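Local coordinates for uncharacterized protein (PDB 4OPW) that is of unknown function but is a putative adhesin with a β-helical fold, probably acting in cell attachment or another surface interaction, at residues V66-A71 / T77-K82; A211-V214 / N218-Y221; C153-N156 / T160-L163; I24-D27 / D31-Y34; P41-T46 / V55-Q60. All coordinates share one frame; numbering follows the deposited sequence. Where two conformers were deposited one is given.

Along the chain the five contacts follow one another in series; none nests in or crosses another. Contact 4 (24-27/31-34) closes a three-residue turn, contact 5 (41-46/55-60) an eight-residue link and contact 1 (66-71/77-82) a five-residue one. These three sit together toward the N-terminal end: the centres of contacts 4 and 5 lie about 10 Å apart, and contact 1 touches both, through V81 O to N33 N (2.7 Å) and K82 O to E44 N (2.8 Å). Contacts 3 (153-156/160-163) and 2 (211-214/218-221) repeat the short turn farther along the β-helix. Contacts 2 to 5 join facing strand layers, and contact 1 the corner after 63-66 to strand 80-85 of the other layer.

Contact 1 of 5, residues V66-A71 / T77-K82; sequences VGFKGA and TKFIVK
One face of the F68 ring takes F79 CE2, which stands 3.5 Å above its plane and toward the rim of F68. The nearest atoms of the pair are F68 CZ and F79 CD2, also 3.5 Å apart. With centroids separated by 4.9 Å and planes inclined at 47°, the rings share an oblique contact as the two side chains run past each other in opposite directions. F79 reaches this position because its CG is anti to the backbone N (chi1 -168°), which carries the ring out across the gap to the other segment. Its far end then meets two further groups. The carbonyl oxygen G67 O lies at the ring edge, in plane, 3.8 Å from F79 CZ, while V66 CG1 comes to 4.0 Å from the same carbon.

Here, near the N-terminal end of the β-helix, the chain turns a corner at G67 after strand 63-66 and leaves the sheet that strand belongs to, whereas F79 leads into strand 80-85 of a different layer. The contact therefore spans the interior between two layers, and no hydrogen bond crosses it. Backbone bonds tie each side to its own neighbours instead, G67 to N56 on one and F79 and V81 to D31 on the other. Deeper in, V66 CG1 and V81 CG2 meet at 3.8 Å as the two valines slide past each other. I43 and I45 of strand 42-46 and F32 of strand 31-36 also pack on V81, and Y54 touches F68 from the loop side.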
# COMPACT_ATOMS: atom_id res chain seq x y z
N VAL A 66 1.46 2.32 15.88
CA VAL A 66 2.84 2.44 16.37
C VAL A 66 3.33 3.86 16.06
O VAL A 66 3.08 4.39 14.98
CB VAL A 66 3.80 1.34 15.78
CG1 VAL A 66 5.24 1.54 16.25
CG2 VAL A 66 3.33 -0.07 16.14
N GLY A 67 4.04 4.46 17.01
CA GLY A 67 4.65 5.78 16.83
C GLY A 67 5.31 6.20 18.13
O GLY A 67 5.82 5.34 18.87
N PHE A 68 5.30 7.49 18.41
CA PHE A 68 5.83 8.02 19.67
C PHE A 68 4.72 8.60 20.54
O PHE A 68 3.65 8.93 20.04
CB PHE A 68 6.90 9.11 19.43
CG PHE A 68 8.20 8.61 18.86
CD1 PHE A 68 8.99 7.70 19.55
CD2 PHE A 68 8.69 9.11 17.65
CE1 PHE A 68 10.20 7.23 19.00
CE2 PHE A 68 9.91 8.67 17.12
CZ PHE A 68 10.66 7.74 17.81
N LYS A 69 4.99 8.68 21.86
CA LYS A 69 4.10 9.24 22.88
C LYS A 69 4.93 9.79 24.03
O LYS A 69 6.08 9.38 24.21
CB LYS A 69 3.10 8.18 23.41
CG LYS A 69 3.77 6.94 24.01
CD LYS A 69 3.15 6.47 25.31
CE LYS A 69 3.75 5.16 25.78
NZ LYS A 69 5.19 5.27 26.13
N GLY A 70 4.35 10.70 24.81
CA GLY A 70 4.99 11.24 26.02
C GLY A 70 6.05 12.31 25.91
O GLY A 70 6.52 12.80 26.95
N ALA A 71 6.46 12.64 24.71
CA ALA A 71 7.45 13.69 24.39
C ALA A 71 7.42 13.98 22.93
O ALA A 71 6.93 13.15 22.16
CB ALA A 71 8.86 13.25 24.80
N THR A 77 17.47 8.21 15.06
CA THR A 77 18.45 7.69 14.10
C THR A 77 17.78 6.74 13.07
O THR A 77 17.98 6.88 11.87
CB THR A 77 19.59 7.00 14.87
OG1 THR A 77 20.21 7.98 15.72
CG2 THR A 77 20.67 6.37 13.93
N LYS A 78 16.99 5.80 13.58
CA LYS A 78 16.24 4.84 12.77
C LYS A 78 15.14 4.30 13.66
O LYS A 78 15.28 4.33 14.88
CB LYS A 78 17.19 3.71 12.26
CG LYS A 78 16.59 2.86 11.13
CD LYS A 78 17.67 2.19 10.31
CE LYS A 78 17.12 1.29 9.23
NZ LYS A 78 16.36 2.04 8.19
N PHE A 79 14.04 3.85 13.05
CA PHE A 79 12.91 3.31 13.80
C PHE A 79 12.41 2.09 13.01
O PHE A 79 11.81 2.25 11.94
CB PHE A 79 11.84 4.39 14.00
CG PHE A 79 10.70 4.15 14.97
CD1 PHE A 79 10.28 2.86 15.27
CD2 PHE A 79 9.97 5.22 15.49
CE1 PHE A 79 9.21 2.64 16.15
CE2 PHE A 79 8.90 5.00 16.36
CZ PHE A 79 8.53 3.72 16.68
N ILE A 80 12.75 0.88 13.50
CA ILE A 80 12.37 -0.36 12.84
C ILE A 80 11.36 -1.11 13.70
O ILE A 80 11.55 -1.24 14.90
CB ILE A 80 13.61 -1.29 12.55
CG1 ILE A 80 14.77 -0.53 11.85
CG2 ILE A 80 13.20 -2.55 11.73
CD1 ILE A 80 16.10 -1.37 11.77
N VAL A 81 10.30 -1.59 13.05
CA VAL A 81 9.26 -2.39 13.68
C VAL A 81 9.24 -3.75 12.96
O VAL A 81 9.19 -3.79 11.73
CB VAL A 81 7.87 -1.69 13.65
CG1 VAL A 81 6.78 -2.60 14.24
CG2 VAL A 81 7.92 -0.36 14.38
N LYS A 82 9.32 -4.85 13.73
CA LYS A 82 9.18 -6.19 13.18
C LYS A 82 8.07 -6.89 13.97
O LYS A 82 8.21 -7.06 15.18
CB LYS A 82 10.49 -6.98 13.23
CG LYS A 82 10.36 -8.35 12.55
CD LYS A 82 11.62 -9.19 12.64
CE LYS A 82 11.31 -10.64 12.35
NZ LYS A 82 12.52 -11.40 11.97

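Contact 2 of 5, residues A211-V214 / N218-Y221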
# COMPACT_ATOMS: atom_id res chain seq x y z
N ALA A 211 -13.25 2.38 -20.72
CA ALA A 211 -12.27 3.44 -20.48
C ALA A 211 -12.87 4.83 -20.55
O ALA A 211 -13.61 5.15 -21.49
CB ALA A 211 -11.13 3.31 -21.49
N THR A 212 -12.52 5.66 -19.55
CA THR A 212 -12.98 7.05 -19.49
C THR A 212 -11.80 7.96 -19.19
O THR A 212 -11.11 7.76 -18.20
CB THR A 212 -14.10 7.24 -18.45
OG1 THR A 212 -15.08 6.20 -18.57
CG2 THR A 212 -14.78 8.62 -18.58
N ILE A 213 -11.58 8.96 -20.05
CA ILE A 213 -10.51 9.94 -19.85
C ILE A 213 -11.08 11.34 -19.96
O ILE A 213 -11.80 11.61 -20.91
CB ILE A 213 -9.33 9.77 -20.86
CG1 ILE A 213 -8.61 8.40 -20.69
CG2 ILE A 213 -8.34 10.97 -20.76
CD1 ILE A 213 -7.58 8.05 -21.74
N VAL A 214 -10.72 12.23 -19.00
CA VAL A 214 -11.03 13.66 -19.05
C VAL A 214 -9.69 14.34 -18.76
O VAL A 214 -9.24 14.32 -17.61
CB VAL A 214 -12.18 14.16 -18.13
CG1 VAL A 214 -12.39 15.67 -18.31
CG2 VAL A 214 -13.47 13.40 -18.39
N ASN A 218 -3.23 9.01 -20.18
CA ASN A 218 -3.24 7.96 -21.20
C ASN A 218 -3.48 6.58 -20.62
O ASN A 218 -2.94 6.25 -19.56
CB ASN A 218 -1.92 7.94 -21.97
CG ASN A 218 -1.73 9.16 -22.80
OD1 ASN A 218 -2.49 9.42 -23.73
ND2 ASN A 218 -0.76 9.99 -22.42
N ILE A 219 -4.27 5.78 -21.33
CA ILE A 219 -4.54 4.40 -20.99
C ILE A 219 -3.88 3.53 -22.06
O ILE A 219 -4.14 3.72 -23.25
CB ILE A 219 -6.05 4.11 -20.85
CG1 ILE A 219 -6.67 4.91 -19.68
CG2 ILE A 219 -6.30 2.57 -20.71
CD1 ILE A 219 -8.22 4.87 -19.63
N ARG A 220 -3.00 2.63 -21.63
CA ARG A 220 -2.34 1.71 -22.57
C ARG A 220 -2.71 0.30 -22.13
O ARG A 220 -2.59 -0.01 -20.95
CB ARG A 220 -0.82 1.95 -22.63
CG ARG A 220 -0.42 3.31 -23.23
CD ARG A 220 -0.83 3.46 -24.69
NE ARG A 220 -0.50 4.79 -25.23
CZ ARG A 220 -1.33 5.82 -25.26
NH1 ARG A 220 -2.56 5.72 -24.76
NH2 ARG A 220 -0.95 6.97 -25.79
N TYR A 221 -3.24 -0.51 -23.05
CA TYR A 221 -3.68 -1.84 -22.65
C TYR A 221 -3.11 -2.94 -23.52
O TYR A 221 -2.79 -2.74 -24.70
CB TYR A 221 -5.23 -1.92 -22.67
CG TYR A 221 -5.85 -1.82 -24.06
CD1 TYR A 221 -6.21 -0.58 -24.59
CD2 TYR A 221 -6.08 -2.95 -24.82
CE1 TYR A 221 -6.79 -0.48 -25.85
CE2 TYR A 221 -6.64 -2.86 -26.09
CZ TYR A 221 -7.01 -1.63 -26.60
OH TYR A 221 -7.57 -1.55 -27.85
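One corner of a β-helix coil lies here, where strand 208-214 of one layer gives way through three residues to strand 218-221 of the facing layer, and I219 packs inward against A211 and I213. The short strand axes approach to 8.3 Å and run at 155°, nearly antiparallel, yet no backbone hydrogen bond joins them: the two strands lie across the core from each other. The tip of I219 does most of the touching. Its CD1 is 3.7 Å from I213 CG1 on one strand position and 3.8 Å from A211 CB two residues earlier. I213 and I219 slide past one another in opposite directions, and I213 CD1 runs alongside I219 CG1 at 3.9 Å. In I219, CG1 lies anti to the carbonyl carbon (chi1 -64°), which directs CD1 between these two partners. C193 and I195 of strand 191-197 and I203 of strand 200-205 also pack on I219.

N218 points away from strand 208-214, and R220 does not touch it. R220 NH1 donates to I219 O at 3.0 Å, approaching from well above the carbonyl plane, and also bonds T236 O; N218 OD1 accepts from T236 N. Across the contact itself only carbon meets carbon at close range, which implies that the two layers are held here by burial of aliphatic surface, while backbone bonds run to the coils before and after.

Contact 3 of 5, residues C153-N156 / T160-L163; sequences CSIN and TINL
I161 reaches across to C153, S154 and I155, and it can be followed outward from CB, where it forks. One branch, CG2, is anti to the backbone N and comes to 4.2 Å from C153 SG. The other, CG1, is anti to the carbonyl carbon (chi1 -61°) and lies 4.0 Å from I155 CG1. Its chain continues extended to the tip, where I161 CD1 finds two partners on the opposite strand: I155 CG1 at 3.7 Å and the backbone oxygen S154 O at 3.6 Å, the latter a plain van der Waals contact from a methyl. I155 answers in the reverse sense. The two isoleucines slide past each other, and I155 CD1 ends at the opposing backbone, 3.9 Å from I161 N with T160 CA beside it. Beyond them, L163 CD1 meets C153 SG at 3.6 Å. C153 is modelled in two conformers, and both SG distances belong to one of them.

The short strand axes come within 7.8 Å at an angle of 157°, with no hydrogen bond between the segments, as expected of two layers of a β-helix facing across its interior. The pair is then bordered by equivalent strands of adjacent coils. Strand 150-156 pairs in parallel with 130-136 and 170-177, as the backbone bonds of S154 to L133 and V135 and of C153 to D172 and S174 establish. V135 also packs on I161, L133 on C153 and L163, and I181 of strand 180-183 on I155; on the 139-147 side, V143 and L146 border L163.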
# COMPACT_ATOMS: atom_id res chain seq x y z
N CYS A 153 -8.00 -0.23 -7.52
CA CYS A 153 -6.78 0.55 -7.53
C CYS A 153 -7.11 1.98 -7.76
O CYS A 153 -7.73 2.33 -8.77
CB CYS A 153 -5.79 0.05 -8.57
SG CYS A 153 -4.91 -1.44 -8.07
N SER A 154 -6.68 2.81 -6.84
CA SER A 154 -6.91 4.23 -7.01
C SER A 154 -5.72 5.07 -6.61
O SER A 154 -5.05 4.79 -5.59
CB SER A 154 -8.12 4.67 -6.20
OG SER A 154 -9.21 3.78 -6.40
N ILE A 155 -5.43 6.09 -7.44
CA ILE A 155 -4.38 7.08 -7.15
C ILE A 155 -5.02 8.46 -7.15
O ILE A 155 -5.76 8.76 -8.07
CB ILE A 155 -3.18 7.01 -8.14
CG1 ILE A 155 -2.54 5.60 -8.14
CG2 ILE A 155 -2.13 8.12 -7.78
CD1 ILE A 155 -1.43 5.44 -9.14
N ASN A 156 -4.71 9.31 -6.13
CA ASN A 156 -5.21 10.68 -6.05
C ASN A 156 -4.05 11.64 -5.82
O ASN A 156 -3.22 11.39 -4.95
CB ASN A 156 -6.24 10.84 -4.94
CG ASN A 156 -7.60 10.44 -5.38
OD1 ASN A 156 -8.31 11.23 -6.00
ND2 ASN A 156 -7.96 9.20 -5.12
N THR A 160 2.39 6.09 -7.37
CA THR A 160 2.42 4.96 -8.30
C THR A 160 1.95 3.66 -7.64
O THR A 160 2.15 3.46 -6.44
CB THR A 160 3.81 4.75 -8.95
OG1 THR A 160 4.69 4.16 -8.01
CG2 THR A 160 4.43 6.01 -9.54
N ILE A 161 1.36 2.78 -8.46
CA ILE A 161 0.95 1.44 -8.04
C ILE A 161 1.49 0.48 -9.09
O ILE A 161 1.11 0.57 -10.26
CB ILE A 161 -0.58 1.27 -7.79
CG1 ILE A 161 -1.06 2.22 -6.64
CG2 ILE A 161 -0.89 -0.21 -7.45
CD1 ILE A 161 -2.59 2.31 -6.40
N ASN A 162 2.42 -0.38 -8.70
CA ASN A 162 3.02 -1.37 -9.60
C ASN A 162 2.57 -2.76 -9.17
O ASN A 162 2.95 -3.23 -8.10
CB ASN A 162 4.55 -1.24 -9.59
CG ASN A 162 5.27 -2.18 -10.52
OD1 ASN A 162 4.67 -2.94 -11.28
ND2 ASN A 162 6.59 -2.16 -10.46
N LEU A 163 1.74 -3.40 -10.01
CA LEU A 163 1.20 -4.75 -9.79
C LEU A 163 1.89 -5.63 -10.79
O LEU A 163 1.54 -5.63 -11.96
CB LEU A 163 -0.34 -4.76 -9.97
CG LEU A 163 -1.15 -3.69 -9.22
CD1 LEU A 163 -2.63 -3.85 -9.51
CD2 LEU A 163 -0.91 -3.76 -7.69

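Contact 4 of 5, residues I24-D27 / D31-Y34; sequences IKFD and DFNY. With EDO (1,2-ethanediol), chain C.
F26 and F32 pack across one turn of the β-helix, and at the end of the first strand D27 O accepts a hydrogen bond of 2.7 Å from O2 of an ethanediol, probably picked up from the crystallisation liquor. Strands 24-27 and 31-34 belong to different layers of the solenoid; their axes run at 165° with a closest approach of 9.9 Å, and no hydrogen bond spans them. The gap is bridged by rings. F26 CG sits between the backbone N and the carbonyl carbon (chi1 62°), and from there the ring presents one face to F32, whose CD2 lies 3.9 Å above the F26 plane, over its centre. The ring planes are inclined at 39°, an oblique meeting. F32 CB closes on the far end of the F26 ring, 3.5 Å from F26 CZ.

I24 and F32 approach each other from opposite directions. I24 CG2 makes an off-centre CH-pi contact, 4.1 Å from the F32 centroid. F99 of strand 98-101, in the coil that follows, packs on I24, F26 and Y34, while V81 and T83 border F32.

The buried Y34 ring has its hydroxyl bonded to S85 OG, and on the outward side D31 is held by K78 through a salt bridge and by N98. At the Y34 end, I24 CD1 approaches F32 CE1 to 3.7 Å and Y34 CD1 to 3.8 Å.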
# COMPACT_ATOMS: atom_id res chain seq x y z
N ILE A 24 -3.30 -2.27 10.82
CA ILE A 24 -2.11 -1.50 11.19
C ILE A 24 -2.27 -0.04 10.74
O ILE A 24 -2.72 0.21 9.62
CB ILE A 24 -0.83 -2.13 10.56
CG1 ILE A 24 -0.58 -3.58 11.05
CG2 ILE A 24 0.43 -1.25 10.83
CD1 ILE A 24 0.46 -4.41 10.19
N LYS A 25 -1.86 0.89 11.60
CA LYS A 25 -1.85 2.33 11.30
C LYS A 25 -0.59 2.95 11.86
O LYS A 25 -0.28 2.76 13.03
CB LYS A 25 -3.11 3.01 11.85
CG LYS A 25 -3.27 4.49 11.50
CD LYS A 25 -4.62 5.00 12.01
CE LYS A 25 -4.82 6.48 11.85
NZ LYS A 25 -6.12 6.92 12.42
N PHE A 26 0.14 3.69 11.03
CA PHE A 26 1.34 4.39 11.51
C PHE A 26 1.65 5.54 10.56
O PHE A 26 1.29 5.51 9.39
CB PHE A 26 2.55 3.44 11.69
CG PHE A 26 3.07 2.75 10.44
CD1 PHE A 26 2.27 1.84 9.74
CD2 PHE A 26 4.40 2.88 10.05
CE1 PHE A 26 2.74 1.19 8.60
CE2 PHE A 26 4.89 2.18 8.94
CZ PHE A 26 4.05 1.38 8.20
N ASP A 27 2.34 6.55 11.09
CA ASP A 27 2.69 7.77 10.38
C ASP A 27 4.06 8.21 10.82
O ASP A 27 4.26 8.51 11.99
CB ASP A 27 1.62 8.86 10.71
CG ASP A 27 1.74 10.19 10.00
OD1 ASP A 27 2.50 10.28 9.02
OD2 ASP A 27 0.98 11.12 10.35
N ASP A 31 10.49 1.88 9.43
CA ASP A 31 10.64 0.68 8.62
C ASP A 31 9.80 -0.39 9.27
O ASP A 31 10.20 -0.91 10.31
CB ASP A 31 12.13 0.28 8.53
CG ASP A 31 12.92 1.40 7.88
OD1 ASP A 31 12.66 1.68 6.69
OD2 ASP A 31 13.65 2.13 8.62
N PHE A 32 8.62 -0.68 8.72
CA PHE A 32 7.69 -1.63 9.33
C PHE A 32 7.69 -2.96 8.56
O PHE A 32 7.28 -3.01 7.40
CB PHE A 32 6.26 -1.03 9.39
CG PHE A 32 5.31 -1.70 10.36
CD1 PHE A 32 4.88 -3.01 10.15
CD2 PHE A 32 4.75 -0.99 11.42
CE1 PHE A 32 3.99 -3.63 11.04
CE2 PHE A 32 3.87 -1.60 12.31
CZ PHE A 32 3.48 -2.92 12.10
N ASN A 33 8.19 -4.03 9.21
CA ASN A 33 8.32 -5.37 8.65
C ASN A 33 7.28 -6.29 9.24
O ASN A 33 7.24 -6.49 10.46
CB ASN A 33 9.75 -5.90 8.90
CG ASN A 33 10.77 -5.03 8.19
OD1 ASN A 33 10.64 -4.75 6.99
ND2 ASN A 33 11.73 -4.46 8.92
N TYR A 34 6.40 -6.80 8.38
CA TYR A 34 5.28 -7.62 8.81
C TYR A 34 5.30 -9.01 8.21
O TYR A 34 5.65 -9.20 7.05
CB TYR A 34 3.94 -6.91 8.42
CG TYR A 34 2.72 -7.76 8.69
CD1 TYR A 34 2.16 -7.83 9.97
CD2 TYR A 34 2.16 -8.55 7.69
CE1 TYR A 34 1.10 -8.69 10.25
CE2 TYR A 34 1.10 -9.42 7.96
CZ TYR A 34 0.57 -9.48 9.23
OH TYR A 34 -0.47 -10.34 9.46
C1 EDO C . 8.21 8.46 13.82
O1 EDO C . 7.99 9.85 13.62
C2 EDO C . 7.07 7.90 14.71
O2 EDO C . 5.82 8.25 14.16

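Contact 5 of 5, residues P41-T46 / V55-Q60; sequences PHIEIT and VNIDIQ
I57 and I45 meet tip to tip, with I57 CD1 3.9 Å from I45 CG1, and this is the middle of a compact aliphatic cluster. The same methyl, I57 CD1, lies 3.9 Å from I43 CG2, so one δ-carbon touches two residues that alternate along the opposite strand. In I43, with CG1 anti to the backbone N (chi1 -172°), CG2 falls between N and the carbonyl carbon and meets I57 CD1, while I43 CD1 runs out to I57 CG1. On the other flank I45 CG2 reaches V55 CG2 at 4.0 Å, and V55 CG1 is equally near that I45 methyl. All three pairs point into one another rather than sliding past, and no hydrogen bond crosses between the segments. I43 and I45 are buried, and V66 packs on I43.

V55 and I57 are only partly buried, and past I57 the strand opens out at D58-Q60. There D58 and Q60 make a local polar pair within their own segment: Q60 NE2 donates to D58 OD2 at 3.2 Å, from the syn side and 31° out of the carboxylate plane, with a weak second bond to D58 OD1. Q60 itself is exposed.

The short strand axes approach to 10.1 Å and run at 163°. Strand 42-46 is flanked by 11-17 and 80-85, both antiparallel to it, while 55-60 is an outermost strand of the facing sheet, antiparallel to 63-66. These are antiparallel strands that extend the facing layers and cover the N-terminal end of the parallel β-helix.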
# COMPACT_ATOMS: atom_id res chain seq x y z
N PRO A 41 2.43 -14.00 18.67
CA PRO A 41 2.81 -12.67 18.17
C PRO A 41 3.77 -11.93 19.09
O PRO A 41 3.61 -11.90 20.33
CB PRO A 41 1.47 -11.93 18.04
CG PRO A 41 0.44 -13.04 17.95
CD PRO A 41 0.98 -14.09 18.89
N HIS A 42 4.80 -11.36 18.46
CA HIS A 42 5.79 -10.51 19.09
C HIS A 42 5.92 -9.22 18.31
O HIS A 42 5.55 -9.15 17.13
CB HIS A 42 7.16 -11.21 19.18
CG HIS A 42 7.21 -12.30 20.20
ND1 HIS A 42 6.91 -13.61 19.86
CD2 HIS A 42 7.56 -12.26 21.50
CE1 HIS A 42 7.06 -14.32 20.97
NE2 HIS A 42 7.44 -13.55 21.99
N ILE A 43 6.48 -8.20 18.97
CA ILE A 43 6.84 -6.93 18.34
C ILE A 43 8.28 -6.62 18.74
O ILE A 43 8.63 -6.68 19.92
CB ILE A 43 5.84 -5.77 18.58
CG1 ILE A 43 6.20 -4.53 17.71
CG2 ILE A 43 5.66 -5.43 20.07
CD1 ILE A 43 5.02 -3.57 17.45
N GLU A 44 9.11 -6.34 17.74
CA GLU A 44 10.51 -6.03 17.93
C GLU A 44 10.74 -4.60 17.45
O GLU A 44 10.42 -4.28 16.29
CB GLU A 44 11.34 -7.06 17.14
CG GLU A 44 12.82 -7.06 17.46
CD GLU A 44 13.56 -8.23 16.85
OE1 GLU A 44 13.46 -8.43 15.62
OE2 GLU A 44 14.27 -8.94 17.61
N ILE A 45 11.25 -3.74 18.35
CA ILE A 45 11.49 -2.32 18.09
C ILE A 45 12.97 -2.02 18.15
O ILE A 45 13.62 -2.32 19.16
CB ILE A 45 10.74 -1.40 19.13
CG1 ILE A 45 9.23 -1.70 19.23
CG2 ILE A 45 11.02 0.12 18.91
CD1 ILE A 45 8.39 -1.38 17.95
N THR A 46 13.49 -1.38 17.09
CA THR A 46 14.85 -0.85 17.05
C THR A 46 14.74 0.67 16.94
O THR A 46 14.15 1.19 15.99
CB THR A 46 15.69 -1.44 15.90
OG1 THR A 46 15.66 -2.85 16.00
CG2 THR A 46 17.15 -0.96 15.92
N VAL A 55 8.30 5.03 22.85
CA VAL A 55 7.72 4.20 21.78
C VAL A 55 6.29 3.80 22.18
O VAL A 55 6.06 3.22 23.25
CB VAL A 55 8.61 2.98 21.42
CG1 VAL A 55 7.89 2.00 20.48
CG2 VAL A 55 9.92 3.45 20.79
N ASN A 56 5.32 4.18 21.31
CA ASN A 56 3.90 3.89 21.50
C ASN A 56 3.48 2.66 20.70
O ASN A 56 3.64 2.64 19.49
CB ASN A 56 3.05 5.11 21.06
CG ASN A 56 1.56 4.95 21.25
OD1 ASN A 56 1.08 4.41 22.25
ND2 ASN A 56 0.78 5.43 20.29
N ILE A 57 3.00 1.62 21.40
CA ILE A 57 2.44 0.39 20.83
C ILE A 57 1.07 0.31 21.44
O ILE A 57 0.96 0.10 22.65
CB ILE A 57 3.32 -0.88 21.10
CG1 ILE A 57 4.72 -0.74 20.48
CG2 ILE A 57 2.60 -2.17 20.61
CD1 ILE A 57 5.77 -1.66 21.12
N ASP A 58 0.03 0.57 20.65
CA ASP A 58 -1.31 0.57 21.21
C ASP A 58 -2.29 -0.18 20.32
O ASP A 58 -2.34 0.08 19.13
CB ASP A 58 -1.79 2.02 21.40
CG ASP A 58 -3.02 2.11 22.30
OD1 ASP A 58 -3.00 1.53 23.40
OD2 ASP A 58 -3.97 2.81 21.92
N ILE A 59 -3.04 -1.12 20.90
CA ILE A 59 -4.04 -1.87 20.14
C ILE A 59 -5.43 -1.53 20.69
O ILE A 59 -5.69 -1.67 21.89
CB ILE A 59 -3.75 -3.41 20.13
CG1 ILE A 59 -2.41 -3.72 19.42
CG2 ILE A 59 -4.91 -4.20 19.47
CD1 ILE A 59 -1.90 -5.15 19.59
N GLN A 60 -6.30 -1.03 19.80
CA GLN A 60 -7.69 -0.69 20.12
C GLN A 60 -8.58 -1.37 19.10
O GLN A 60 -8.37 -1.16 17.90
CB GLN A 60 -7.91 0.85 20.11
CG GLN A 60 -7.10 1.65 21.14
CD GLN A 60 -7.40 1.28 22.57
OE1 GLN A 60 -8.55 1.03 22.96
NE2 GLN A 60 -6.37 1.27 23.40